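PDB 3C9H: ABC transporter, substrate binding protein from Agrobacterium tumefaciens, which probably captures a solute in the periplasm and delivers it to the membrane components of an ABC transporter. Local coordinates for residues L42-A47 against V63-M68; L36-S41 against A88-S93; A153-F158 against P254-V259; P136-Y141 against V249-P254. All coordinates share one frame; numbering follows the deposited sequence.

Contact 1. Residues L42-A47 against V63-M68; sequences LDEPLA and VHYEDM. With MG (magnesium ion), chain C.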
loop_
_atom_site.group_PDB
_atom_site.type_symbol
_atom_site.label_atom_id
_atom_site.label_comp_id
_atom_site.label_asym_id
_atom_site.label_seq_id
_atom_site.Cartn_x
_atom_site.Cartn_y
_atom_site.Cartn_z
ATOM N N LEU A 42 7.153 1.240 1.731
ATOM C CA LEU A 42 7.538 0.420 0.595
ATOM C C LEU A 42 8.683 -0.486 1.046
ATOM O O LEU A 42 9.756 -0.005 1.445
ATOM C CB LEU A 42 7.917 1.267 -0.623
ATOM C CG LEU A 42 8.353 0.497 -1.902
ATOM C CD1 LEU A 42 7.277 -0.452 -2.441
ATOM C CD2 LEU A 42 8.793 1.411 -3.010
ATOM N N ASP A 43 8.447 -1.795 1.011
ATOM C CA ASP A 43 9.445 -2.766 1.499
ATOM C C ASP A 43 10.798 -2.483 0.840
ATOM O O ASP A 43 10.896 -2.375 -0.403
ATOM C CB ASP A 43 9.030 -4.205 1.197
ATOM C CG ASP A 43 7.811 -4.658 1.999
ATOM O OD1 ASP A 43 7.150 -3.840 2.666
ATOM O OD2 ASP A 43 7.514 -5.866 1.962
ATOM N N GLU A 44 11.831 -2.376 1.675
ATOM C CA GLU A 44 13.145 -1.897 1.234
ATOM C C GLU A 44 13.723 -2.586 0.003
ATOM O O GLU A 44 14.239 -1.898 -0.865
ATOM C CB GLU A 44 14.141 -1.878 2.387
ATOM C CG GLU A 44 15.470 -1.201 2.043
ATOM C CD GLU A 44 16.519 -2.151 1.495
ATOM O OE1 GLU A 44 16.244 -3.377 1.437
ATOM O OE2 GLU A 44 17.631 -1.659 1.154
ATOM N N PRO A 45 13.644 -3.930 -0.097
ATOM C CA PRO A 45 14.218 -4.541 -1.306
ATOM C C PRO A 45 13.547 -4.128 -2.593
ATOM O O PRO A 45 14.218 -4.016 -3.606
ATOM C CB PRO A 45 14.121 -6.047 -1.035
ATOM C CG PRO A 45 14.013 -6.149 0.460
ATOM C CD PRO A 45 13.179 -4.960 0.853
ATOM N N LEU A 46 12.245 -3.846 -2.557
ATOM C CA LEU A 46 11.563 -3.318 -3.736
ATOM C C LEU A 46 11.881 -1.828 -3.966
ATOM O O LEU A 46 11.830 -1.317 -5.102
ATOM C CB LEU A 46 10.053 -3.547 -3.575
ATOM C CG LEU A 46 9.164 -4.010 -4.723
ATOM C CD1 LEU A 46 9.813 -5.008 -5.684
ATOM C CD2 LEU A 46 7.864 -4.552 -4.104
ATOM N N ALA A 47 12.214 -1.114 -2.893
ATOM C CA ALA A 47 12.548 0.299 -2.965
ATOM C C ALA A 47 13.951 0.560 -3.556
ATOM O O ALA A 47 14.219 1.638 -4.079
ATOM C CB ALA A 47 12.408 0.946 -1.583
ATOM N N VAL A 63 21.240 8.608 1.159
ATOM C CA VAL A 63 19.821 8.294 1.429
ATOM C C VAL A 63 19.708 7.424 2.672
ATOM O O VAL A 63 20.247 6.323 2.735
ATOM C CB VAL A 63 19.143 7.583 0.240
ATOM C CG1 VAL A 63 17.692 7.235 0.560
ATOM C CG2 VAL A 63 19.227 8.445 -1.008
ATOM N N HIS A 64 19.001 7.946 3.661
ATOM C CA HIS A 64 18.680 7.255 4.887
ATOM C C HIS A 64 17.212 6.793 4.816
ATOM O O HIS A 64 16.262 7.592 4.992
ATOM C CB HIS A 64 18.923 8.220 6.044
ATOM C CG HIS A 64 18.699 7.634 7.396
ATOM N ND1 HIS A 64 17.484 7.127 7.800
ATOM C CD2 HIS A 64 19.514 7.544 8.468
ATOM C CE1 HIS A 64 17.579 6.709 9.050
ATOM N NE2 HIS A 64 18.797 6.965 9.481
ATOM N N TYR A 65 17.030 5.509 4.525
ATOM C CA TYR A 65 15.729 4.955 4.203
ATOM C C TYR A 65 15.212 4.145 5.361
ATOM O O TYR A 65 15.810 3.136 5.713
ATOM C CB TYR A 65 15.813 4.065 2.942
ATOM C CG TYR A 65 14.478 3.605 2.413
ATOM C CD1 TYR A 65 13.759 4.386 1.488
ATOM C CD2 TYR A 65 13.910 2.374 2.817
ATOM C CE1 TYR A 65 12.527 3.946 0.954
ATOM C CE2 TYR A 65 12.671 1.945 2.295
ATOM C CZ TYR A 65 11.988 2.745 1.369
ATOM O OH TYR A 65 10.751 2.324 0.848
ATOM N N GLU A 66 14.094 4.587 5.937
ATOM C CA GLU A 66 13.424 3.874 7.013
ATOM C C GLU A 66 12.115 3.247 6.556
ATOM O O GLU A 66 11.142 3.933 6.220
ATOM C CB GLU A 66 13.171 4.795 8.227
ATOM C CG GLU A 66 14.390 5.556 8.673
ATOM C CD GLU A 66 14.438 5.820 10.185
ATOM O OE1 GLU A 66 13.675 5.193 10.964
ATOM O OE2 GLU A 66 15.278 6.656 10.590
ATOM N N ASP A 67 12.110 1.920 6.576
ATOM C CA ASP A 67 11.002 1.073 6.178
ATOM C C ASP A 67 10.236 0.766 7.461
ATOM O O ASP A 67 10.737 0.114 8.374
ATOM C CB ASP A 67 11.581 -0.175 5.475
ATOM C CG ASP A 67 10.573 -1.277 5.198
ATOM O OD1 ASP A 67 9.380 -1.188 5.566
ATOM O OD2 ASP A 67 11.003 -2.273 4.583
ATOM N N MET A 68 9.005 1.237 7.505
ATOM C CA MET A 68 8.179 1.129 8.670
ATOM C C MET A 68 6.698 0.988 8.311
ATOM O O MET A 68 6.283 1.284 7.179
ATOM C CB MET A 68 8.427 2.337 9.606
ATOM C CG MET A 68 7.846 3.670 9.196
ATOM S SD MET A 68 8.374 5.139 10.185
ATOM C CE MET A 68 10.041 5.257 9.621
HETATM MG MG MG C . 5.709 -2.432 3.821
HETATM O O HOH W 1 7.247 -2.276 5.496
#
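Tyr65 and Asp67 both hold their CG anti to the backbone N (chi1 -172° and 170°), which carries a phenol and a carboxylate side by side from the same face of strand 62-67 to the turn 42-44. The phenol reaches the backbone: Tyr65 OH donates to Leu42 O at 2.6 Å, and that carbonyl oxygen lies at the ring's edge, in its plane. Around the same hydroxyl the packing is close, with Ala47 CB 3.2 Å from Tyr65 OH and Leu42 CB 3.4 Å from it; a methyl group is small enough for the first helical turn to come so near the ring. Ser40 OG is a further hydrogen-bond partner of the hydroxyl. Strand 35-40, helix 44-57 and strand 62-67 form a beta-alpha-beta unit of the periplasmic binding protein fold, and here the start of its helix is tied to its second strand. Asp43 occupies the N-cap position, but its side chain makes no capping bond and binds the magnesium ion through OD1 at 2.3 Å. Asp67 instead meets the first helical amide, Glu44 N donating to Asp67 OD2 (3.0 Å, N-H...O angle 152°) from above the carboxylate plane; its charge is probably favourable at the N-terminal end of the helix. Glu44 turns its carboxylate away from Asp67, while its aliphatic CG lies 4.0 Å from Tyr65 CD2.

Contact 2. Residues L36-S41 against A88-S93; sequences LVVYSS and ADFAFS. With MG (magnesium ion), chain C.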
loop_
_atom_site.group_PDB
_atom_site.type_symbol
_atom_site.label_atom_id
_atom_site.label_comp_id
_atom_site.label_asym_id
_atom_site.label_seq_id
_atom_site.Cartn_x
_atom_site.Cartn_y
_atom_site.Cartn_z
ATOM N N LEU A 36 19.362 12.592 2.700
ATOM C CA LEU A 36 17.898 12.517 2.597
ATOM C C LEU A 36 17.368 11.472 3.570
ATOM O O LEU A 36 17.815 10.313 3.582
ATOM C CB LEU A 36 17.495 12.124 1.168
ATOM C CG LEU A 36 16.021 11.829 0.923
ATOM C CD1 LEU A 36 15.193 13.151 0.908
ATOM C CD2 LEU A 36 15.857 11.020 -0.338
ATOM N N VAL A 37 16.410 11.866 4.384
ATOM C CA VAL A 37 15.773 10.946 5.294
ATOM C C VAL A 37 14.360 10.643 4.771
ATOM O O VAL A 37 13.570 11.556 4.543
ATOM C CB VAL A 37 15.711 11.477 6.727
ATOM C CG1 VAL A 37 14.960 10.504 7.611
ATOM C CG2 VAL A 37 17.168 11.699 7.278
ATOM N N VAL A 38 14.060 9.361 4.611
ATOM C CA VAL A 38 12.760 8.893 4.088
ATOM C C VAL A 38 12.076 7.996 5.120
ATOM O O VAL A 38 12.683 7.039 5.600
ATOM C CB VAL A 38 12.965 8.107 2.735
ATOM C CG1 VAL A 38 11.640 7.580 2.185
ATOM C CG2 VAL A 38 13.743 8.959 1.701
ATOM N N TYR A 39 10.830 8.298 5.498
ATOM C CA TYR A 39 9.965 7.306 6.155
ATOM C C TYR A 39 9.006 6.724 5.124
ATOM O O TYR A 39 8.196 7.455 4.547
ATOM C CB TYR A 39 9.142 7.872 7.298
ATOM C CG TYR A 39 9.926 8.568 8.391
ATOM C CD1 TYR A 39 11.310 8.446 8.499
ATOM C CD2 TYR A 39 9.248 9.370 9.332
ATOM C CE1 TYR A 39 11.994 9.115 9.521
ATOM C CE2 TYR A 39 9.907 10.033 10.302
ATOM C CZ TYR A 39 11.284 9.897 10.413
ATOM O OH TYR A 39 11.927 10.576 11.424
ATOM N N SER A 40 9.104 5.421 4.900
ATOM C CA SER A 40 8.352 4.733 3.834
ATOM C C SER A 40 7.851 3.362 4.214
ATOM O O SER A 40 8.449 2.633 4.996
ATOM C CB SER A 40 9.206 4.658 2.583
ATOM O OG SER A 40 8.617 3.887 1.557
ATOM N N SER A 41 6.696 3.007 3.682
ATOM C CA SER A 41 6.156 1.694 3.915
ATOM C C SER A 41 6.506 0.740 2.784
ATOM O O SER A 41 6.157 -0.420 2.870
ATOM C CB SER A 41 4.649 1.743 4.118
ATOM O OG SER A 41 3.952 2.097 2.921
ATOM N N ALA A 88 11.274 13.409 8.967
ATOM C CA ALA A 88 11.677 12.949 7.631
ATOM C C ALA A 88 11.552 14.067 6.597
ATOM O O ALA A 88 10.755 15.010 6.750
ATOM C CB ALA A 88 10.811 11.754 7.203
ATOM N N ASP A 89 12.322 13.935 5.525
ATOM C CA ASP A 89 12.256 14.853 4.411
ATOM C C ASP A 89 11.182 14.438 3.383
ATOM O O ASP A 89 10.734 15.272 2.579
ATOM C CB ASP A 89 13.625 14.910 3.750
ATOM C CG ASP A 89 14.729 15.304 4.734
ATOM O OD1 ASP A 89 14.471 16.202 5.544
ATOM O OD2 ASP A 89 15.829 14.717 4.724
ATOM N N PHE A 90 10.830 13.147 3.397
ATOM C CA PHE A 90 9.832 12.528 2.513
ATOM C C PHE A 90 9.113 11.401 3.253
ATOM O O PHE A 90 9.759 10.550 3.891
ATOM C CB PHE A 90 10.499 11.993 1.232
ATOM C CG PHE A 90 9.522 11.571 0.158
ATOM C CD1 PHE A 90 8.642 12.471 -0.417
ATOM C CD2 PHE A 90 9.491 10.275 -0.281
ATOM C CE1 PHE A 90 7.739 12.043 -1.403
ATOM C CE2 PHE A 90 8.603 9.852 -1.270
ATOM C CZ PHE A 90 7.724 10.752 -1.822
ATOM N N ALA A 91 7.776 11.420 3.196
ATOM C CA ALA A 91 6.939 10.402 3.771
ATOM C C ALA A 91 6.209 9.742 2.633
ATOM O O ALA A 91 5.559 10.417 1.823
ATOM C CB ALA A 91 5.937 11.000 4.772
ATOM N N PHE A 92 6.287 8.430 2.565
ATOM C CA PHE A 92 5.711 7.662 1.455
ATOM C C PHE A 92 4.938 6.471 2.012
ATOM O O PHE A 92 5.540 5.541 2.591
ATOM C CB PHE A 92 6.854 7.230 0.537
ATOM C CG PHE A 92 6.401 6.576 -0.767
ATOM C CD1 PHE A 92 5.543 7.225 -1.615
ATOM C CD2 PHE A 92 6.919 5.341 -1.157
ATOM C CE1 PHE A 92 5.142 6.654 -2.807
ATOM C CE2 PHE A 92 6.530 4.773 -2.362
ATOM C CZ PHE A 92 5.632 5.447 -3.176
ATOM N N SER A 93 3.609 6.486 1.850
ATOM C CA SER A 93 2.728 5.567 2.552
ATOM C C SER A 93 1.527 5.141 1.733
ATOM O O SER A 93 0.919 5.952 1.017
ATOM C CB SER A 93 2.228 6.238 3.826
ATOM O OG SER A 93 1.338 5.408 4.534
HETATM MG MG MG C . 5.709 -2.432 3.821
HETATM O O HOH W 2 4.550 3.380 0.569
HETATM O O HOH W 1 7.247 -2.276 5.496
#
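Val38, Tyr39 and Ser40 pair in parallel register with Phe90, Ala91 and Phe92, joining two strands of the lobe that carries the magnesium site in this periplasmic binding protein fold. The backbone bonds run as a parallel ladder: Tyr39 N donates to Phe90 O, Phe92 N to Tyr39 O, and Ser41 N to Phe92 O (3.0 Å). Where the strand 90-93 begins, a side chain extends the ladder. Asp89 OD2 accepts from Val37 N at 2.9 Å, met on its anti side, though 31° out of the carboxylate plane, while Asp89 N donates back to Val37 O; an aspartate is short enough to close this pair of bonds, and its OD1 is held by Asn273 N.

Apolar contacts lie on both faces. Tyr39 has CG anti to its carbonyl carbon (chi1 -55°), and Ala88 CB sits over the centre of the ring, 3.4 Å from the centroid, a CH-pi contact that a bare methyl can make this closely. The hydroxyl of that ring, Tyr39 OH, is hydrogen-bonded to Glu80 OE1. On the other face Val38 CG1 meets the edge of the Phe90 ring. Polar groups gather at the far end, where Ser41 O binds the magnesium ion at 2.3 Å and water 2 donates to Ser41 OG at 2.7 Å.

Contact 3. Residues A153-F158 against P254-V259; sequences ATRAEF and PKDYTV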
loop_
_atom_site.group_PDB
_atom_site.type_symbol
_atom_site.label_atom_id
_atom_site.label_comp_id
_atom_site.label_asym_id
_atom_site.label_seq_id
_atom_site.Cartn_x
_atom_site.Cartn_y
_atom_site.Cartn_z
ATOM N N ALA A 153 -12.713 -16.600 -6.827
ATOM C CA ALA A 153 -12.453 -15.388 -7.608
ATOM C C ALA A 153 -13.356 -14.208 -7.211
ATOM O O ALA A 153 -13.229 -13.116 -7.757
ATOM C CB ALA A 153 -12.623 -15.684 -9.093
ATOM N N THR A 154 -14.263 -14.439 -6.273
ATOM C CA THR A 154 -15.137 -13.426 -5.736
ATOM C C THR A 154 -15.248 -13.674 -4.243
ATOM O O THR A 154 -14.854 -14.734 -3.742
ATOM C CB THR A 154 -16.566 -13.485 -6.346
ATOM O OG1 THR A 154 -17.248 -14.647 -5.865
ATOM C CG2 THR A 154 -16.541 -13.471 -7.865
ATOM N N ARG A 155 -15.822 -12.714 -3.538
ATOM C CA ARG A 155 -16.026 -12.836 -2.110
ATOM C C ARG A 155 -17.074 -13.897 -1.747
ATOM O O ARG A 155 -16.912 -14.603 -0.774
ATOM C CB ARG A 155 -16.359 -11.459 -1.520
ATOM C CG ARG A 155 -15.069 -10.647 -1.340
ATOM C CD ARG A 155 -15.278 -9.182 -1.368
ATOM N NE ARG A 155 -14.001 -8.470 -1.400
ATOM C CZ ARG A 155 -13.348 -8.138 -2.509
ATOM N NH1 ARG A 155 -12.206 -7.490 -2.418
ATOM N NH2 ARG A 155 -13.838 -8.420 -3.708
ATOM N N ALA A 156 -18.137 -13.994 -2.539
ATOM C CA ALA A 156 -19.094 -15.096 -2.410
ATOM C C ALA A 156 -18.404 -16.448 -2.522
ATOM O O ALA A 156 -18.629 -17.321 -1.679
ATOM C CB ALA A 156 -20.192 -14.987 -3.450
ATOM N N GLU A 157 -17.568 -16.620 -3.547
ATOM C CA GLU A 157 -16.826 -17.875 -3.749
ATOM C C GLU A 157 -15.830 -18.164 -2.635
ATOM O O GLU A 157 -15.571 -19.323 -2.302
ATOM C CB GLU A 157 -16.076 -17.876 -5.093
ATOM C CG GLU A 157 -16.981 -17.998 -6.288
ATOM C CD GLU A 157 -16.242 -18.011 -7.623
ATOM O OE1 GLU A 157 -15.012 -18.097 -7.646
ATOM O OE2 GLU A 157 -16.911 -17.950 -8.669
ATOM N N PHE A 158 -15.243 -17.106 -2.084
ATOM C CA PHE A 158 -14.284 -17.256 -1.010
ATOM C C PHE A 158 -14.991 -17.880 0.190
ATOM O O PHE A 158 -14.508 -18.855 0.765
ATOM C CB PHE A 158 -13.717 -15.879 -0.631
ATOM C CG PHE A 158 -12.396 -15.916 0.097
ATOM C CD1 PHE A 158 -11.213 -15.546 -0.562
ATOM C CD2 PHE A 158 -12.330 -16.251 1.433
ATOM C CE1 PHE A 158 -9.967 -15.539 0.114
ATOM C CE2 PHE A 158 -11.101 -16.255 2.139
ATOM C CZ PHE A 158 -9.912 -15.908 1.478
ATOM N N PRO A 254 -9.890 -10.048 -7.610
ATOM C CA PRO A 254 -11.301 -10.385 -7.445
ATOM C C PRO A 254 -12.210 -9.822 -8.547
ATOM O O PRO A 254 -12.128 -8.631 -8.897
ATOM C CB PRO A 254 -11.639 -9.773 -6.089
ATOM C CG PRO A 254 -10.350 -9.764 -5.374
ATOM C CD PRO A 254 -9.342 -9.423 -6.399
ATOM N N LYS A 255 -13.093 -10.677 -9.049
ATOM C CA LYS A 255 -13.930 -10.343 -10.197
ATOM C C LYS A 255 -15.191 -9.583 -9.840
ATOM O O LYS A 255 -15.723 -8.875 -10.692
ATOM C CB LYS A 255 -14.293 -11.610 -10.969
ATOM C CG LYS A 255 -13.108 -12.284 -11.634
ATOM C CD LYS A 255 -13.554 -13.605 -12.186
ATOM C CE LYS A 255 -12.446 -14.381 -12.882
ATOM N NZ LYS A 255 -12.995 -15.727 -13.280
ATOM N N ASP A 256 -15.684 -9.746 -8.608
ATOM C CA ASP A 256 -16.798 -8.925 -8.094
ATOM C C ASP A 256 -16.394 -7.432 -7.960
ATOM O O ASP A 256 -17.061 -6.548 -8.481
ATOM C CB ASP A 256 -17.386 -9.496 -6.787
ATOM C CG ASP A 256 -16.324 -9.848 -5.726
ATOM O OD1 ASP A 256 -15.108 -9.843 -6.009
ATOM O OD2 ASP A 256 -16.726 -10.169 -4.590
ATOM N N TYR A 257 -15.286 -7.150 -7.291
ATOM C CA TYR A 257 -14.692 -5.819 -7.361
ATOM C C TYR A 257 -13.261 -5.900 -6.838
ATOM O O TYR A 257 -12.924 -6.802 -6.061
ATOM C CB TYR A 257 -15.493 -4.788 -6.550
ATOM C CG TYR A 257 -15.485 -5.045 -5.065
ATOM C CD1 TYR A 257 -14.480 -4.544 -4.250
ATOM C CD2 TYR A 257 -16.493 -5.794 -4.471
ATOM C CE1 TYR A 257 -14.475 -4.805 -2.874
ATOM C CE2 TYR A 257 -16.499 -6.038 -3.131
ATOM C CZ TYR A 257 -15.506 -5.544 -2.327
ATOM O OH TYR A 257 -15.565 -5.822 -0.970
ATOM N N THR A 258 -12.433 -4.954 -7.258
ATOM C CA THR A 258 -11.047 -4.921 -6.809
ATOM C C THR A 258 -10.748 -3.519 -6.286
ATOM O O THR A 258 -10.786 -2.549 -7.042
ATOM C CB THR A 258 -10.009 -5.311 -7.927
ATOM O OG1 THR A 258 -10.178 -6.679 -8.331
ATOM C CG2 THR A 258 -8.576 -5.174 -7.406
ATOM N N VAL A 259 -10.486 -3.414 -4.988
ATOM C CA VAL A 259 -10.073 -2.155 -4.405
ATOM C C VAL A 259 -8.650 -1.816 -4.859
ATOM O O VAL A 259 -7.783 -2.701 -4.942
ATOM C CB VAL A 259 -10.170 -2.174 -2.879
ATOM C CG1 VAL A 259 -9.555 -0.864 -2.317
ATOM C CG2 VAL A 259 -11.656 -2.335 -2.435
HETATM O O HOH W 3 -10.052 -5.846 -3.581
HETATM O O HOH W 4 -19.058 -11.833 -4.182
#
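Ala153 begins the contact with its carbonyl: Lys255 N donates to Ala153 O at 2.8 Å, almost straight (174°), and the small Ala153 CB lies against the extended aliphatic chain of Lys255. Thr154 follows as the N-cap of helix 155-164. With OG1 between the backbone N and the carbonyl carbon (chi1 71°), it accepts from Glu157 N, and its CB rests 3.7 Å from Asp256 CG. Arg155 carries most of the contact. Its backbone N donates to Asp256 OD2 at 2.9 Å, from above the carboxylate plane, while its side chain stretches past the same aspartate, so that Arg155 NH2 forms a salt bridge with Asp256 OD1 at 3.0 Å. NH2 also donates to Tyr257 O. The guanidinium lies flat on the Tyr257 ring, planes 10° apart, its flatness suiting a stacked cation-pi pair. Tyr232 OH takes Arg155 NE, and Asp191 takes Tyr257 OH. Through water 4, Ala156 N is linked to Asp256 OD2 as well. The contact thus fastens the helix start to the turn leading into strand 258-268, far from the metal site. Asp256, bonded to the first amide of a helix and salt-bridged to a guanidinium, is probably stabilised as an anion.

Contact 4. Residues P136-Y141 against V249-P254; sequences PAVFVY and VGIVLP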
loop_
_atom_site.group_PDB
_atom_site.type_symbol
_atom_site.label_atom_id
_atom_site.label_comp_id
_atom_site.label_asym_id
_atom_site.label_seq_id
_atom_site.Cartn_x
_atom_site.Cartn_y
_atom_site.Cartn_z
ATOM N N PRO A 136 -3.595 -2.907 -6.656
ATOM C CA PRO A 136 -4.814 -3.582 -6.213
ATOM C C PRO A 136 -4.628 -4.488 -4.992
ATOM O O PRO A 136 -3.519 -4.967 -4.744
ATOM C CB PRO A 136 -5.199 -4.424 -7.420
ATOM C CG PRO A 136 -3.867 -4.848 -8.001
ATOM C CD PRO A 136 -2.971 -3.601 -7.792
ATOM N N ALA A 137 -5.708 -4.659 -4.235
ATOM C CA ALA A 137 -5.812 -5.635 -3.149
ATOM C C ALA A 137 -6.395 -6.914 -3.730
ATOM O O ALA A 137 -7.564 -6.927 -4.209
ATOM C CB ALA A 137 -6.713 -5.131 -2.089
ATOM N N VAL A 138 -5.619 -7.987 -3.643
ATOM C CA VAL A 138 -5.896 -9.216 -4.392
ATOM C C VAL A 138 -5.971 -10.438 -3.481
ATOM O O VAL A 138 -5.563 -10.395 -2.314
ATOM C CB VAL A 138 -4.800 -9.465 -5.457
ATOM C CG1 VAL A 138 -4.667 -8.261 -6.374
ATOM C CG2 VAL A 138 -3.435 -9.832 -4.777
ATOM N N PHE A 139 -6.503 -11.523 -4.029
ATOM C CA PHE A 139 -6.423 -12.820 -3.369
ATOM C C PHE A 139 -5.100 -13.453 -3.789
ATOM O O PHE A 139 -4.664 -13.309 -4.921
ATOM C CB PHE A 139 -7.537 -13.794 -3.795
ATOM C CG PHE A 139 -8.961 -13.319 -3.587
ATOM C CD1 PHE A 139 -9.278 -12.175 -2.864
ATOM C CD2 PHE A 139 -10.003 -14.062 -4.112
ATOM C CE1 PHE A 139 -10.608 -11.792 -2.676
ATOM C CE2 PHE A 139 -11.349 -13.686 -3.915
ATOM C CZ PHE A 139 -11.645 -12.555 -3.201
ATOM N N VAL A 140 -4.516 -14.207 -2.877
ATOM C CA VAL A 140 -3.390 -15.033 -3.176
ATOM C C VAL A 140 -3.729 -16.454 -2.729
ATOM O O VAL A 140 -4.569 -16.665 -1.839
ATOM C CB VAL A 140 -2.076 -14.502 -2.538
ATOM C CG1 VAL A 140 -1.713 -13.146 -3.131
ATOM C CG2 VAL A 140 -2.191 -14.414 -1.010
ATOM N N TYR A 141 -3.119 -17.428 -3.389
ATOM C CA TYR A 141 -3.355 -18.830 -3.036
ATOM C C TYR A 141 -2.099 -19.652 -3.225
ATOM O O TYR A 141 -1.207 -19.265 -3.988
ATOM C CB TYR A 141 -4.521 -19.427 -3.846
ATOM C CG TYR A 141 -4.315 -19.532 -5.344
ATOM C CD1 TYR A 141 -4.013 -20.757 -5.949
ATOM C CD2 TYR A 141 -4.428 -18.413 -6.160
ATOM C CE1 TYR A 141 -3.820 -20.841 -7.332
ATOM C CE2 TYR A 141 -4.261 -18.496 -7.516
ATOM C CZ TYR A 141 -3.941 -19.710 -8.096
ATOM O OH TYR A 141 -3.773 -19.768 -9.450
ATOM N N VAL A 249 3.004 -19.401 -5.455
ATOM C CA VAL A 249 2.075 -18.321 -5.098
ATOM C C VAL A 249 1.289 -17.913 -6.338
ATOM O O VAL A 249 1.856 -17.409 -7.319
ATOM C CB VAL A 249 2.781 -17.068 -4.505
ATOM C CG1 VAL A 249 1.744 -16.045 -4.038
ATOM C CG2 VAL A 249 3.672 -17.433 -3.330
ATOM N N GLY A 250 -0.016 -18.140 -6.286
ATOM C CA GLY A 250 -0.937 -17.662 -7.314
ATOM C C GLY A 250 -1.689 -16.431 -6.845
ATOM O O GLY A 250 -1.819 -16.191 -5.646
ATOM N N ILE A 251 -2.177 -15.664 -7.803
ATOM C CA ILE A 251 -2.869 -14.403 -7.578
ATOM C C ILE A 251 -4.209 -14.412 -8.314
ATOM O O ILE A 251 -4.280 -14.862 -9.468
ATOM C CB ILE A 251 -2.051 -13.204 -8.146
ATOM C CG1 ILE A 251 -0.671 -13.108 -7.481
ATOM C CG2 ILE A 251 -2.839 -11.899 -7.991
ATOM C CD1 ILE A 251 0.326 -12.233 -8.240
ATOM N N VAL A 252 -5.247 -13.879 -7.669
ATOM C CA VAL A 252 -6.550 -13.624 -8.306
ATOM C C VAL A 252 -6.974 -12.196 -8.012
ATOM O O VAL A 252 -7.075 -11.794 -6.836
ATOM C CB VAL A 252 -7.646 -14.620 -7.799
ATOM C CG1 VAL A 252 -8.951 -14.416 -8.551
ATOM C CG2 VAL A 252 -7.198 -16.027 -7.941
ATOM N N LEU A 253 -7.167 -11.394 -9.070
ATOM C CA LEU A 253 -7.819 -10.094 -8.909
ATOM C C LEU A 253 -9.300 -10.389 -8.752
ATOM O O LEU A 253 -9.889 -10.971 -9.639
ATOM C CB LEU A 253 -7.584 -9.151 -10.110
ATOM C CG LEU A 253 -6.326 -8.279 -9.973
ATOM C CD1 LEU A 253 -5.095 -9.123 -10.255
ATOM C CD2 LEU A 253 -6.392 -7.065 -10.901
ATOM N N PRO A 254 -9.890 -10.048 -7.610
ATOM C CA PRO A 254 -11.301 -10.385 -7.445
ATOM C C PRO A 254 -12.210 -9.822 -8.547
ATOM O O PRO A 254 -12.128 -8.631 -8.897
ATOM C CB PRO A 254 -11.639 -9.773 -6.089
ATOM C CG PRO A 254 -10.350 -9.764 -5.374
ATOM C CD PRO A 254 -9.342 -9.423 -6.399
#
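Phe139 against Pro254 and Tyr141 against Gly250 are the two aromatic contacts of an antiparallel strand pair, 136-141 with 249-252, in the lobe of the periplasmic binding protein fold remote from the magnesium ion; both rings leave the same face, and each is covered by a different kind of partner. Phe139 holds CG anti to the carbonyl carbon (chi1 -57°), which presents one ring face to Pro254: Pro254 CG stands 3.7 Å from the ring centroid, displaced toward the rim, in a CH-pi contact. A proline ring is rigid and apolar, well fitted to lie on an aromatic face, and Phe158 meets Phe139 edge-to-face.

Tyr141 takes the other course. Its CG lies between the backbone N and the carbonyl carbon (chi1 65°), folding the ring across the neighbouring strand and over Gly250, whose CA is 3.8 Å from the centroid. With no side chain, glycine lets the ring lie directly on the backbone. Between the two aromatics, Val252 sends CG2 to within 3.9 Å of Tyr141 CE2 and sets its CB beside Phe139 CB.

On the opposite face the beta-branched Val140 and Ile251, a type favoured in strands, form the non-hydrogen-bonded pair. Val138 CG2 packs on Ile251 CG2 at 3.9 Å, while Val138 CG1 turns to Leu253, just past the strand. On either side of the Val140-Ile251 pair, Phe139 and Val252 exchange two backbone bonds, and so do Tyr141 and Gly250; the closest of the four is Gly250 N to Tyr141 O at 2.8 Å, with an N-H...O angle of 168°.

How the contacts relate
Contacts 1 and 2 share the magnesium site: their centres are 9 Å apart, Asp43 OD1 comes from one and Ser41 O from the other, and water 1 joins both at the ion. They are also tied directly, strands 62-67 and 35-40 being neighbours, with Tyr65 OH 2.7 Å from Ser40 OG. Contacts 3 and 4 form a second pair, centres 10 Å apart, sharing Pro254 and linked where Val259 O lies 2.9 Å from Ala137 N. The two pairs do not touch: the centres of contacts 2 and 3 are about 33 Å apart, on opposite sides of the chain's centre. A citrate, probably from the crystallisation liquor, lies near Asp43 and Ser41 and may mark a pocket.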